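Local coordinates for clostripain-related protein (Bacteroides thetaiotaomicron, PDB 6N9J) that is a secreted clostripain-family (C11) cysteine protease, probably cleaving peptide bonds in protein substrates by way of its active-site thiol, at residues A[250-255]-A[364-369]; A[289-294]-A[306-311]; A[313-318]-A[342-347]; A[318-323]-A[336-341]. One frame throughout, in Å; residues are numbered along the deposited sequence.

How the contacts relate
The chain opens contact 1 at 250-255, in helix 248-259, and closes it only at 364-369; the other three contacts nest inside that loop. Contact 2 comes first, between 289-294 and 306-311 of the consecutive helices 290-297 and 301-314. Helix 301-314 then runs directly into strand 315-327, where contact 3 opens. Contact 4, which shares K318 with contact 3, closes within it when the chain returns at 336-341, before 342-347 completes contact 3. None of the loops cross. Contacts 3 and 4 lie at strand 315-327 of the main mixed sheet, contacts 1 and 2 join helices beside it, and L251, A254 and T255 of contact 1 pack on Y307 and M310 of contact 2.

Contact 1: residues A[250-255]-A[364-369]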
loop_
_atom_site.group_PDB
_atom_site.type_symbol
_atom_site.label_atom_id
_atom_site.label_comp_id
_atom_site.label_asym_id
_atom_site.label_seq_id
_atom_site.Cartn_x
_atom_site.Cartn_y
_atom_site.Cartn_z
ATOM N N ALA A 250 8.003 16.900 10.169
ATOM C CA ALA A 250 8.908 17.903 9.613
ATOM C C ALA A 250 8.539 18.237 8.170
ATOM O O ALA A 250 8.695 19.376 7.728
ATOM C CB ALA A 250 10.349 17.432 9.687
ATOM N N LEU A 251 8.065 17.245 7.434
ATOM C CA LEU A 251 7.616 17.486 6.067
ATOM C C LEU A 251 6.414 18.434 6.080
ATOM O O LEU A 251 6.370 19.401 5.327
ATOM C CB LEU A 251 7.271 16.168 5.367
ATOM C CG LEU A 251 6.895 16.287 3.879
ATOM C CD1 LEU A 251 7.998 16.948 3.043
ATOM C CD2 LEU A 251 6.534 14.935 3.317
ATOM N N ALA A 252 5.457 18.170 6.962
ATOM C CA ALA A 252 4.288 19.037 7.106
ATOM C C ALA A 252 4.704 20.453 7.494
ATOM O O ALA A 252 4.174 21.421 6.965
ATOM C CB ALA A 252 3.324 18.462 8.137
ATOM N N ALA A 253 5.658 20.568 8.414
ATOM C CA ALA A 253 6.175 21.870 8.827
ATOM C C ALA A 253 6.926 22.562 7.682
ATOM O O ALA A 253 6.830 23.771 7.516
ATOM C CB ALA A 253 7.081 21.725 10.047
ATOM N N ALA A 254 7.667 21.796 6.886
ATOM C CA ALA A 254 8.369 22.376 5.742
ATOM C C ALA A 254 7.364 22.817 4.683
ATOM O O ALA A 254 7.591 23.795 3.985
ATOM C CB ALA A 254 9.364 21.387 5.154
ATOM N N THR A 255 6.248 22.098 4.578
ATOM C CA THR A 255 5.192 22.445 3.628
ATOM C C THR A 255 4.541 23.781 3.968
ATOM O O THR A 255 4.309 24.608 3.093
ATOM C CB THR A 255 4.103 21.353 3.576
ATOM O OG1 THR A 255 4.676 20.135 3.092
ATOM C CG2 THR A 255 2.944 21.772 2.660
ATOM N N VAL A 364 -9.337 14.659 6.553
ATOM C CA VAL A 364 -7.958 14.362 6.195
ATOM C C VAL A 364 -7.023 15.273 6.981
ATOM O O VAL A 364 -6.946 16.470 6.706
ATOM C CB VAL A 364 -7.721 14.527 4.690
ATOM C CG1 VAL A 364 -6.238 14.406 4.365
ATOM C CG2 VAL A 364 -8.528 13.488 3.938
ATOM N N GLU A 365 -6.322 14.699 7.959
ATOM C CA GLU A 365 -5.494 15.464 8.891
ATOM C C GLU A 365 -4.419 16.266 8.177
ATOM O O GLU A 365 -4.001 17.324 8.657
ATOM C CB GLU A 365 -4.842 14.534 9.922
ATOM N N TRP A 366 -3.988 15.766 7.022
ATOM C CA TRP A 366 -2.910 16.393 6.261
ATOM C C TRP A 366 -3.267 17.822 5.845
ATOM O O TRP A 366 -2.401 18.694 5.775
ATOM C CB TRP A 366 -2.570 15.546 5.031
ATOM C CG TRP A 366 -1.530 16.174 4.150
ATOM C CD1 TRP A 366 -1.730 16.740 2.924
ATOM C CD2 TRP A 366 -0.125 16.311 4.429
ATOM N NE1 TRP A 366 -0.542 17.215 2.420
ATOM C CE2 TRP A 366 0.459 16.964 3.323
ATOM C CE3 TRP A 366 0.693 15.938 5.500
ATOM C CZ2 TRP A 366 1.826 17.258 3.260
ATOM C CZ3 TRP A 366 2.055 16.226 5.437
ATOM C CH2 TRP A 366 2.606 16.879 4.326
ATOM N N TYR A 367 -4.550 18.045 5.577
ATOM C CA TYR A 367 -5.080 19.351 5.195
ATOM C C TYR A 367 -4.779 20.446 6.220
ATOM O O TYR A 367 -4.298 21.525 5.874
ATOM C CB TYR A 367 -6.587 19.221 4.982
ATOM C CG TYR A 367 -7.321 20.495 4.663
ATOM C CD1 TYR A 367 -7.219 21.086 3.410
ATOM C CD2 TYR A 367 -8.163 21.079 5.598
ATOM C CE1 TYR A 367 -7.912 22.248 3.109
ATOM C CE2 TYR A 367 -8.863 22.234 5.306
ATOM C CZ TYR A 367 -8.732 22.812 4.060
ATOM O OH TYR A 367 -9.424 23.956 3.768
ATOM N N SER A 368 -5.067 20.167 7.482
ATOM C CA SER A 368 -4.764 21.106 8.551
ATOM C C SER A 368 -3.301 21.020 9.020
ATOM O O SER A 368 -2.732 22.014 9.468
ATOM C CB SER A 368 -5.711 20.872 9.726
ATOM O OG SER A 368 -5.686 19.513 10.126
ATOM N N ALA A 369 -2.685 19.844 8.906
ATOM C CA ALA A 369 -1.313 19.658 9.381
ATOM C C ALA A 369 -0.290 20.419 8.532
ATOM O O ALA A 369 0.664 21.000 9.059
ATOM C CB ALA A 369 -0.961 18.172 9.421
#
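The far end of the W366 indole packs on A252 and L251, and this apolar contact makes up most of the interface. W366 places CG anti to its own backbone N (chi1 176°), which sends the six-membered ring out from helix 365-369 toward helix 248-259. There CZ3 meets A252 CB at 3.7 Å, and CH2 lies 3.9 Å from A252 CA. The methyl meets the ring obliquely. L251 adds a looser touch, its branch carbon CG standing 4.4 Å from W366 CH2. One turn after W366, A369 approaches the same small alanine: A252 CB is 3.8 Å from the carbonyl oxygen A369 O. With A252 and A369 both limited to a methyl, their CA atoms come within 6.1 Å of each other.

This is helix-on-helix packing in the helical part of the clostripain-family fold, the N-to-C directions of the two short segments inclined by 54°. The indole also meets Y170 edge-to-face and the ring of W372.

The polar groups bond within their own helices. T255 OG1, 4.1 Å from W366 CH2, turns back to give a 2.9 Å hydrogen bond to L251 O, reaching it from 41° above the carbonyl plane. L251 O also accepts the backbone N-H of T255, so two bonds from one residue grip it, and the buried hydroxyl is satisfied where it borders the indole. On the other helix S368 OG similarly donates to E365 O, which also takes the N-H of A369.

Contact 2: residues A[289-294]-A[306-311]; sequences DLMGLM and HYKEMY
M291 sets out with CG anti to the backbone N (chi1 178°) and then bends at both following bonds, a path that lays its terminal methyl on the Y311 ring. CE sits over one face of the ring, displaced toward the rim and 3.6 Å from Y311 CG, a CH-pi contact. The M291 sulfur stands farther above the same ring, while it meets Y307 at the ring edge, with SD 4.2 Å from Y307 CE2; it thus makes Met-aromatic contacts with both tyrosines. On the flank of M291, CE also touches K308 CG at 3.9 Å.

L290 fills in beside the rings: its CD2 lies 3.6 Å from Y307 OH and touches the edge of Y311 at CE2. M294 lies athwart Y307, CG reaching 3.5 Å from Y307 OH.

D289 is the N-cap of helix 290-297, its OD2 accepting G292 N over 3.0 Å, while OD1 bonds to Y279 and to E342 N. The two short helical segments run almost antiparallel (172°), as an alpha-hairpin. Helix 248-259 packs against Y307 on the 306-311 side, and strand 345-346 lies against L290 through T346.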
loop_
_atom_site.group_PDB
_atom_site.type_symbol
_atom_site.label_atom_id
_atom_site.label_comp_id
_atom_site.label_asym_id
_atom_site.label_seq_id
_atom_site.Cartn_x
_atom_site.Cartn_y
_atom_site.Cartn_z
ATOM N N ASP A 289 1.851 13.988 -8.500
ATOM C CA ASP A 289 3.096 13.883 -7.760
ATOM C C ASP A 289 3.291 15.070 -6.808
ATOM O O ASP A 289 3.299 16.239 -7.225
ATOM C CB ASP A 289 4.278 13.763 -8.718
ATOM C CG ASP A 289 5.583 13.480 -7.992
ATOM O OD1 ASP A 289 5.818 12.311 -7.563
ATOM O OD2 ASP A 289 6.370 14.434 -7.853
ATOM N N LEU A 290 3.466 14.749 -5.526
ATOM C CA LEU A 290 3.597 15.755 -4.474
ATOM C C LEU A 290 4.765 16.723 -4.695
ATOM O O LEU A 290 4.609 17.930 -4.497
ATOM C CB LEU A 290 3.743 15.076 -3.107
ATOM C CG LEU A 290 3.966 16.016 -1.920
ATOM C CD1 LEU A 290 2.739 16.880 -1.673
ATOM C CD2 LEU A 290 4.321 15.240 -0.681
ATOM N N MET A 291 5.928 16.207 -5.097
ATOM C CA MET A 291 7.066 17.093 -5.365
ATOM C C MET A 291 6.771 17.992 -6.561
ATOM O O MET A 291 7.151 19.164 -6.575
ATOM C CB MET A 291 8.359 16.301 -5.610
ATOM C CG MET A 291 9.580 17.203 -5.946
ATOM S SD MET A 291 10.055 18.366 -4.642
ATOM C CE MET A 291 11.051 17.317 -3.591
ATOM N N GLY A 292 6.094 17.426 -7.561
ATOM C CA GLY A 292 5.720 18.155 -8.760
ATOM C C GLY A 292 4.789 19.289 -8.409
ATOM O O GLY A 292 4.912 20.393 -8.938
ATOM N N LEU A 293 3.881 19.036 -7.475
ATOM C CA LEU A 293 3.002 20.098 -6.990
ATOM C C LEU A 293 3.779 21.241 -6.318
ATOM O O LEU A 293 3.532 22.412 -6.602
ATOM C CB LEU A 293 1.965 19.543 -6.014
ATOM C CG LEU A 293 1.031 20.578 -5.373
ATOM C CD1 LEU A 293 0.288 21.352 -6.432
ATOM C CD2 LEU A 293 0.045 19.940 -4.405
ATOM N N MET A 294 4.711 20.898 -5.429
ATOM C CA MET A 294 5.415 21.900 -4.627
ATOM C C MET A 294 6.388 22.726 -5.464
ATOM O O MET A 294 6.620 23.907 -5.187
ATOM C CB MET A 294 6.145 21.217 -3.467
ATOM C CG MET A 294 5.204 20.497 -2.493
ATOM S SD MET A 294 4.094 21.625 -1.616
ATOM C CE MET A 294 2.544 21.111 -2.255
ATOM N N HIS A 306 14.835 23.841 1.407
ATOM C CA HIS A 306 14.670 23.186 2.691
ATOM C C HIS A 306 13.606 22.089 2.592
ATOM O O HIS A 306 13.759 21.009 3.158
ATOM C CB HIS A 306 14.282 24.180 3.777
ATOM C CG HIS A 306 13.981 23.529 5.091
ATOM N ND1 HIS A 306 14.965 23.120 5.963
ATOM C CD2 HIS A 306 12.803 23.182 5.667
ATOM C CE1 HIS A 306 14.411 22.562 7.023
ATOM N NE2 HIS A 306 13.099 22.588 6.868
ATOM N N TYR A 307 12.527 22.385 1.868
ATOM C CA TYR A 307 11.464 21.416 1.656
ATOM C C TYR A 307 12.002 20.154 0.997
ATOM O O TYR A 307 11.643 19.048 1.387
ATOM C CB TYR A 307 10.334 22.006 0.801
ATOM C CG TYR A 307 9.255 20.995 0.515
ATOM C CD1 TYR A 307 8.229 20.779 1.425
ATOM C CD2 TYR A 307 9.275 20.231 -0.648
ATOM C CE1 TYR A 307 7.253 19.843 1.182
ATOM C CE2 TYR A 307 8.301 19.286 -0.895
ATOM C CZ TYR A 307 7.292 19.100 0.022
ATOM O OH TYR A 307 6.319 18.158 -0.207
ATOM N N LYS A 308 12.859 20.320 -0.006
ATOM C CA LYS A 308 13.413 19.166 -0.708
ATOM C C LYS A 308 14.219 18.280 0.244
ATOM O O LYS A 308 14.181 17.058 0.128
ATOM C CB LYS A 308 14.283 19.606 -1.883
ATOM C CG LYS A 308 13.485 20.283 -3.000
ATOM C CD LYS A 308 14.252 20.308 -4.310
ATOM C CE LYS A 308 15.531 21.120 -4.198
ATOM N NZ LYS A 308 16.349 21.049 -5.448
ATOM N N GLU A 309 14.937 18.898 1.177
ATOM C CA GLU A 309 15.691 18.140 2.178
ATOM C C GLU A 309 14.761 17.311 3.052
ATOM O O GLU A 309 15.013 16.138 3.277
ATOM C CB GLU A 309 16.531 19.064 3.061
ATOM C CG GLU A 309 17.452 20.020 2.312
ATOM C CD GLU A 309 18.671 19.336 1.720
ATOM O OE1 GLU A 309 18.695 18.084 1.676
ATOM O OE2 GLU A 309 19.612 20.058 1.308
ATOM N N MET A 310 13.694 17.935 3.547
ATOM C CA MET A 310 12.729 17.247 4.389
ATOM C C MET A 310 12.020 16.172 3.593
ATOM O O MET A 310 11.658 15.128 4.127
ATOM C CB MET A 310 11.710 18.230 4.968
ATOM C CG MET A 310 12.307 19.271 5.894
ATOM S SD MET A 310 13.186 18.628 7.341
ATOM C CE MET A 310 14.866 18.763 6.773
ATOM N N TYR A 311 11.812 16.444 2.310
ATOM C CA TYR A 311 11.223 15.455 1.413
ATOM C C TYR A 311 12.141 14.248 1.259
ATOM O O TYR A 311 11.689 13.111 1.274
ATOM C CB TYR A 311 10.950 16.073 0.047
ATOM C CG TYR A 311 10.122 15.213 -0.871
ATOM C CD1 TYR A 311 10.705 14.204 -1.621
ATOM C CD2 TYR A 311 8.755 15.417 -0.995
ATOM C CE1 TYR A 311 9.953 13.422 -2.469
ATOM C CE2 TYR A 311 7.993 14.639 -1.838
ATOM C CZ TYR A 311 8.598 13.644 -2.576
ATOM O OH TYR A 311 7.847 12.859 -3.421
#

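Contact 3: residues A[313-318]-A[342-347]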
loop_
_atom_site.group_PDB
_atom_site.type_symbol
_atom_site.label_atom_id
_atom_site.label_comp_id
_atom_site.label_asym_id
_atom_site.label_seq_id
_atom_site.Cartn_x
_atom_site.Cartn_y
_atom_site.Cartn_z
ATOM N N ASN A 313 14.343 13.214 3.340
ATOM C CA ASN A 313 14.356 12.504 4.623
ATOM C C ASN A 313 13.166 11.572 4.816
ATOM O O ASN A 313 13.275 10.558 5.515
ATOM C CB ASN A 313 14.388 13.495 5.793
ATOM C CG ASN A 313 15.739 14.169 5.959
ATOM O OD1 ASN A 313 16.733 13.751 5.369
ATOM N ND2 ASN A 313 15.778 15.220 6.770
ATOM N N ALA A 314 12.026 11.921 4.220
ATOM C CA ALA A 314 10.811 11.139 4.425
ATOM C C ALA A 314 10.645 10.051 3.373
ATOM O O ALA A 314 10.202 8.947 3.690
ATOM C CB ALA A 314 9.587 12.044 4.439
ATOM N N VAL A 315 10.973 10.366 2.120
ATOM C CA VAL A 315 10.854 9.388 1.037
ATOM C C VAL A 315 12.227 8.770 0.821
ATOM O O VAL A 315 13.035 9.315 0.088
ATOM C CB VAL A 315 10.337 10.038 -0.282
ATOM C CG1 VAL A 315 10.169 8.987 -1.388
ATOM C CG2 VAL A 315 9.025 10.810 -0.032
ATOM N N ILE A 316 12.511 7.642 1.472
ATOM C CA ILE A 316 13.897 7.176 1.537
ATOM C C ILE A 316 14.281 6.177 0.440
ATOM O O ILE A 316 15.442 5.807 0.302
ATOM C CB ILE A 316 14.203 6.548 2.918
ATOM C CG1 ILE A 316 13.314 5.335 3.181
ATOM C CG2 ILE A 316 14.017 7.580 4.026
ATOM C CD1 ILE A 316 13.722 4.576 4.420
ATOM N N TRP A 317 13.313 5.754 -0.356
ATOM C CA TRP A 317 13.580 4.780 -1.400
ATOM C C TRP A 317 12.518 5.007 -2.465
ATOM O O TRP A 317 11.360 5.204 -2.117
ATOM C CB TRP A 317 13.530 3.335 -0.839
ATOM C CG TRP A 317 14.040 2.289 -1.803
ATOM C CD1 TRP A 317 15.280 1.715 -1.817
ATOM C CD2 TRP A 317 13.324 1.725 -2.918
ATOM N NE1 TRP A 317 15.381 0.830 -2.866
ATOM C CE2 TRP A 317 14.201 0.819 -3.556
ATOM C CE3 TRP A 317 12.032 1.891 -3.424
ATOM C CZ2 TRP A 317 13.816 0.076 -4.669
ATOM C CZ3 TRP A 317 11.658 1.165 -4.542
ATOM C CH2 TRP A 317 12.549 0.266 -5.151
ATOM N N LYS A 318 12.895 5.005 -3.747
ATOM C CA LYS A 318 11.892 4.969 -4.825
ATOM C C LYS A 318 12.479 4.411 -6.114
ATOM O O LYS A 318 13.682 4.521 -6.370
ATOM C CB LYS A 318 11.297 6.351 -5.088
ATOM C CG LYS A 318 12.267 7.305 -5.769
ATOM C CD LYS A 318 11.673 8.687 -5.893
ATOM C CE LYS A 318 12.753 9.695 -6.220
ATOM N NZ LYS A 318 13.443 9.312 -7.473
ATOM N N GLU A 342 8.324 11.013 -8.226
ATOM C CA GLU A 342 9.113 11.202 -7.026
ATOM C C GLU A 342 8.618 10.317 -5.893
ATOM O O GLU A 342 9.137 10.379 -4.775
ATOM C CB GLU A 342 9.118 12.672 -6.612
ATOM C CG GLU A 342 9.821 13.604 -7.620
ATOM C CD GLU A 342 11.318 13.318 -7.784
ATOM O OE1 GLU A 342 11.900 13.810 -8.776
ATOM O OE2 GLU A 342 11.923 12.615 -6.931
ATOM N N GLY A 343 7.630 9.479 -6.192
ATOM C CA GLY A 343 7.288 8.388 -5.303
ATOM C C GLY A 343 6.082 8.567 -4.404
ATOM O O GLY A 343 5.693 7.622 -3.719
ATOM N N VAL A 344 5.497 9.764 -4.381
ATOM C CA VAL A 344 4.365 10.033 -3.490
ATOM C C VAL A 344 3.286 10.865 -4.190
ATOM O O VAL A 344 3.596 11.780 -4.953
ATOM C CB VAL A 344 4.822 10.763 -2.198
ATOM C CG1 VAL A 344 3.647 10.952 -1.235
ATOM C CG2 VAL A 344 5.917 9.980 -1.512
ATOM N N SER A 345 2.019 10.538 -3.950
ATOM C CA SER A 345 0.931 11.306 -4.565
ATOM C C SER A 345 0.270 12.235 -3.559
ATOM O O SER A 345 0.485 12.125 -2.352
ATOM C CB SER A 345 -0.131 10.388 -5.174
ATOM O OG SER A 345 -1.049 9.960 -4.180
ATOM N N THR A 346 -0.543 13.144 -4.081
ATOM C CA THR A 346 -1.279 14.096 -3.277
ATOM C C THR A 346 -2.531 14.521 -4.038
ATOM O O THR A 346 -2.603 14.390 -5.268
ATOM C CB THR A 346 -0.428 15.349 -2.947
ATOM O OG1 THR A 346 -1.146 16.214 -2.056
ATOM C CG2 THR A 346 -0.101 16.121 -4.216
ATOM N N TYR A 347 -3.514 15.031 -3.305
ATOM C CA TYR A 347 -4.667 15.654 -3.925
ATOM C C TYR A 347 -4.418 17.158 -4.114
ATOM O O TYR A 347 -3.926 17.841 -3.206
ATOM C CB TYR A 347 -5.912 15.418 -3.083
ATOM C CG TYR A 347 -7.166 15.965 -3.701
ATOM C CD1 TYR A 347 -7.646 15.455 -4.901
ATOM C CD2 TYR A 347 -7.879 16.978 -3.085
ATOM C CE1 TYR A 347 -8.794 15.949 -5.479
ATOM C CE2 TYR A 347 -9.038 17.484 -3.657
ATOM C CZ TYR A 347 -9.489 16.963 -4.852
ATOM O OH TYR A 347 -10.638 17.461 -5.427
#
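The carbonyl oxygen of E342 is gripped by the Y311 hydroxyl in a hydrogen bond, and two side chains of 313-318 close in around it. K318 CD comes within 3.2 Å of E342 O, while V315 CG1 stands 3.8 Å away. K318 reaches this place because its CG sits between the backbone N and the carbonyl carbon (chi1 72°); the chain then runs nearly extended past the E342 backbone, with CD 4.1 Å from G343 N, before bending at its last torsion.

At the end of that chain lies the charge pairing. E342 bends back at chi2 so that OE2 faces the lysine, but K318 NZ is 3.7 Å from it, a long and probably weak salt bridge. The nearer neighbour of OE2 is the methylene K318 CE, at 3.1 Å.

The contact sits at a junction in the fold. Strand 315-327 pairs antiparallel with strand 239-244 of the main mixed sheet, I316 and W317 bonding through their backbones to V242. Segment 342-347 instead enters a separate two-stranded antiparallel sheet, its strand 345-346 alongside 288-289. G343, in a positive-phi conformation that suits glycine, lies where the two backbones come nearest, its CA 5.8 Å from that of K318, and its carbonyl bonds to the hydroxyl of S241 on strand 239-244.

The other branch of V315 makes the apolar part. V315 CG2 and V344 CG2, each anti to its own carbonyl carbon, meet methyl to methyl at 3.5 Å as the two valines pass in opposite directions, and V344 also rests on I243.

Contact 4: residues A[318-323]-A[336-341]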
loop_
_atom_site.group_PDB
_atom_site.type_symbol
_atom_site.label_atom_id
_atom_site.label_comp_id
_atom_site.label_asym_id
_atom_site.label_seq_id
_atom_site.Cartn_x
_atom_site.Cartn_y
_atom_site.Cartn_z
ATOM N N LYS A 318 12.895 5.005 -3.747
ATOM C CA LYS A 318 11.892 4.969 -4.825
ATOM C C LYS A 318 12.479 4.411 -6.114
ATOM O O LYS A 318 13.682 4.521 -6.370
ATOM C CB LYS A 318 11.297 6.351 -5.088
ATOM C CG LYS A 318 12.267 7.305 -5.769
ATOM C CD LYS A 318 11.673 8.687 -5.893
ATOM C CE LYS A 318 12.753 9.695 -6.220
ATOM N NZ LYS A 318 13.443 9.312 -7.473
ATOM N N ASN A 319 11.625 3.790 -6.921
ATOM C CA ASN A 319 12.048 3.332 -8.232
ATOM C C ASN A 319 10.844 3.076 -9.114
ATOM O O ASN A 319 9.785 2.683 -8.637
ATOM C CB ASN A 319 12.902 2.070 -8.128
ATOM C CG ASN A 319 14.143 2.138 -8.991
ATOM O OD1 ASN A 319 14.181 2.870 -9.979
ATOM N ND2 ASN A 319 15.169 1.376 -8.624
ATOM N N THR A 320 11.009 3.311 -10.409
ATOM C CA THR A 320 9.945 3.069 -11.368
ATOM C C THR A 320 10.544 2.666 -12.704
ATOM O O THR A 320 11.638 3.075 -13.057
ATOM C CB THR A 320 9.047 4.308 -11.561
ATOM O OG1 THR A 320 7.963 3.996 -12.452
ATOM C CG2 THR A 320 9.853 5.484 -12.133
ATOM N N THR A 321 9.827 1.832 -13.438
ATOM C CA THR A 321 10.134 1.636 -14.842
ATOM C C THR A 321 9.717 2.918 -15.582
ATOM O O THR A 321 8.943 3.710 -15.047
ATOM C CB THR A 321 9.413 0.397 -15.384
ATOM O OG1 THR A 321 8.038 0.434 -14.974
ATOM C CG2 THR A 321 10.051 -0.853 -14.805
ATOM N N ASP A 322 10.233 3.144 -16.785
ATOM C CA ASP A 322 9.977 4.416 -17.479
ATOM C C ASP A 322 8.486 4.640 -17.752
ATOM O O ASP A 322 8.001 5.769 -17.722
ATOM C CB ASP A 322 10.771 4.484 -18.786
ATOM C CG ASP A 322 12.277 4.544 -18.548
ATOM O OD1 ASP A 322 12.704 5.211 -17.577
ATOM O OD2 ASP A 322 13.032 3.918 -19.328
ATOM N N ASN A 323 7.770 3.553 -18.005
ATOM C CA ASN A 323 6.324 3.591 -18.144
ATOM C C ASN A 323 5.706 2.658 -17.119
ATOM O O ASN A 323 6.382 1.755 -16.607
ATOM C CB ASN A 323 5.887 3.176 -19.561
ATOM C CG ASN A 323 6.380 4.121 -20.640
ATOM O OD1 ASN A 323 6.582 5.311 -20.404
ATOM N ND2 ASN A 323 6.562 3.592 -21.846
ATOM N N VAL A 336 1.649 4.328 -19.626
ATOM C CA VAL A 336 1.719 5.773 -19.393
ATOM C C VAL A 336 3.102 6.162 -18.853
ATOM O O VAL A 336 3.676 5.443 -18.036
ATOM C CB VAL A 336 0.625 6.221 -18.400
ATOM C CG1 VAL A 336 0.813 7.686 -18.007
ATOM C CG2 VAL A 336 -0.760 5.970 -18.996
ATOM N N SER A 337 3.639 7.290 -19.303
ATOM C CA SER A 337 4.972 7.718 -18.882
ATOM C C SER A 337 5.021 8.078 -17.392
ATOM O O SER A 337 4.143 8.780 -16.887
ATOM C CB SER A 337 5.434 8.906 -19.729
ATOM O OG SER A 337 6.747 9.312 -19.386
ATOM N N MET A 338 6.044 7.584 -16.688
ATOM C CA MET A 338 6.237 7.930 -15.280
ATOM C C MET A 338 7.289 9.035 -15.119
ATOM O O MET A 338 7.833 9.233 -14.030
ATOM C CB MET A 338 6.636 6.691 -14.455
ATOM C CG MET A 338 5.479 5.701 -14.230
ATOM S SD MET A 338 4.101 6.359 -13.258
ATOM C CE MET A 338 2.747 6.236 -14.418
ATOM N N ASP A 339 7.565 9.753 -16.206
ATOM C CA ASP A 339 8.497 10.879 -16.169
ATOM C C ASP A 339 8.055 11.924 -15.140
ATOM O O ASP A 339 6.947 12.451 -15.223
ATOM C CB ASP A 339 8.605 11.509 -17.554
ATOM C CG ASP A 339 9.629 12.613 -17.610
ATOM O OD1 ASP A 339 10.823 12.300 -17.809
ATOM O OD2 ASP A 339 9.238 13.793 -17.463
ATOM N N GLY A 340 8.908 12.189 -14.153
ATOM C CA GLY A 340 8.583 13.120 -13.085
ATOM C C GLY A 340 8.325 12.455 -11.742
ATOM O O GLY A 340 8.072 13.122 -10.742
ATOM N N PHE A 341 8.398 11.128 -11.717
ATOM C CA PHE A 341 8.047 10.332 -10.543
ATOM C C PHE A 341 8.932 10.610 -9.335
ATOM O O PHE A 341 10.152 10.450 -9.391
ATOM C CB PHE A 341 8.114 8.851 -10.929
ATOM C CG PHE A 341 8.047 7.893 -9.777
ATOM C CD1 PHE A 341 6.830 7.528 -9.224
ATOM C CD2 PHE A 341 9.205 7.302 -9.285
ATOM C CE1 PHE A 341 6.770 6.621 -8.184
ATOM C CE2 PHE A 341 9.151 6.388 -8.246
ATOM C CZ PHE A 341 7.934 6.050 -7.692
HETATM O O HOH W 1 8.682 7.472 -20.658
#
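T320, on strand 315-327 of an antiparallel beta hairpin, lies on the ring of F341, just beyond the partner strand 333-337. T320 CB sits over one face, 4.0 Å from the F341 centroid and 21° off the ring normal, a CH-pi contact. The methyl presses closer at the rim, T320 CG2 being 3.4 Å from F341 CD2. K318 CB touches the neighbouring ring atom F341 CE2. The M338 chain runs perpendicular to T320, its CG packed on the threonine hydroxyl.

One backbone bond ties the segments: M338 N donates to D322 O over 2.9 Å, nearly straight at 172°. Beside it N323 and S337 form a non-hydrogen-bonded pair, and N323 CA approaches V336 O at 3.2 Å in a CA-H...O contact.

A second shell sets these groups. T320 OG1 donates to a lone pair of T321 O, within the plane of that carbonyl, at 2.8 Å. A type II turn from M338 to F341, closed by F341 N to M338 O, swings the phenyl ring back to T320, with F341 CG anti to the backbone N (chi1 168°). N323 ND2 bonds to S224 O, and a water donating to N323 OD1 at 3.0 Å also hydrogen-bonds S337 OG.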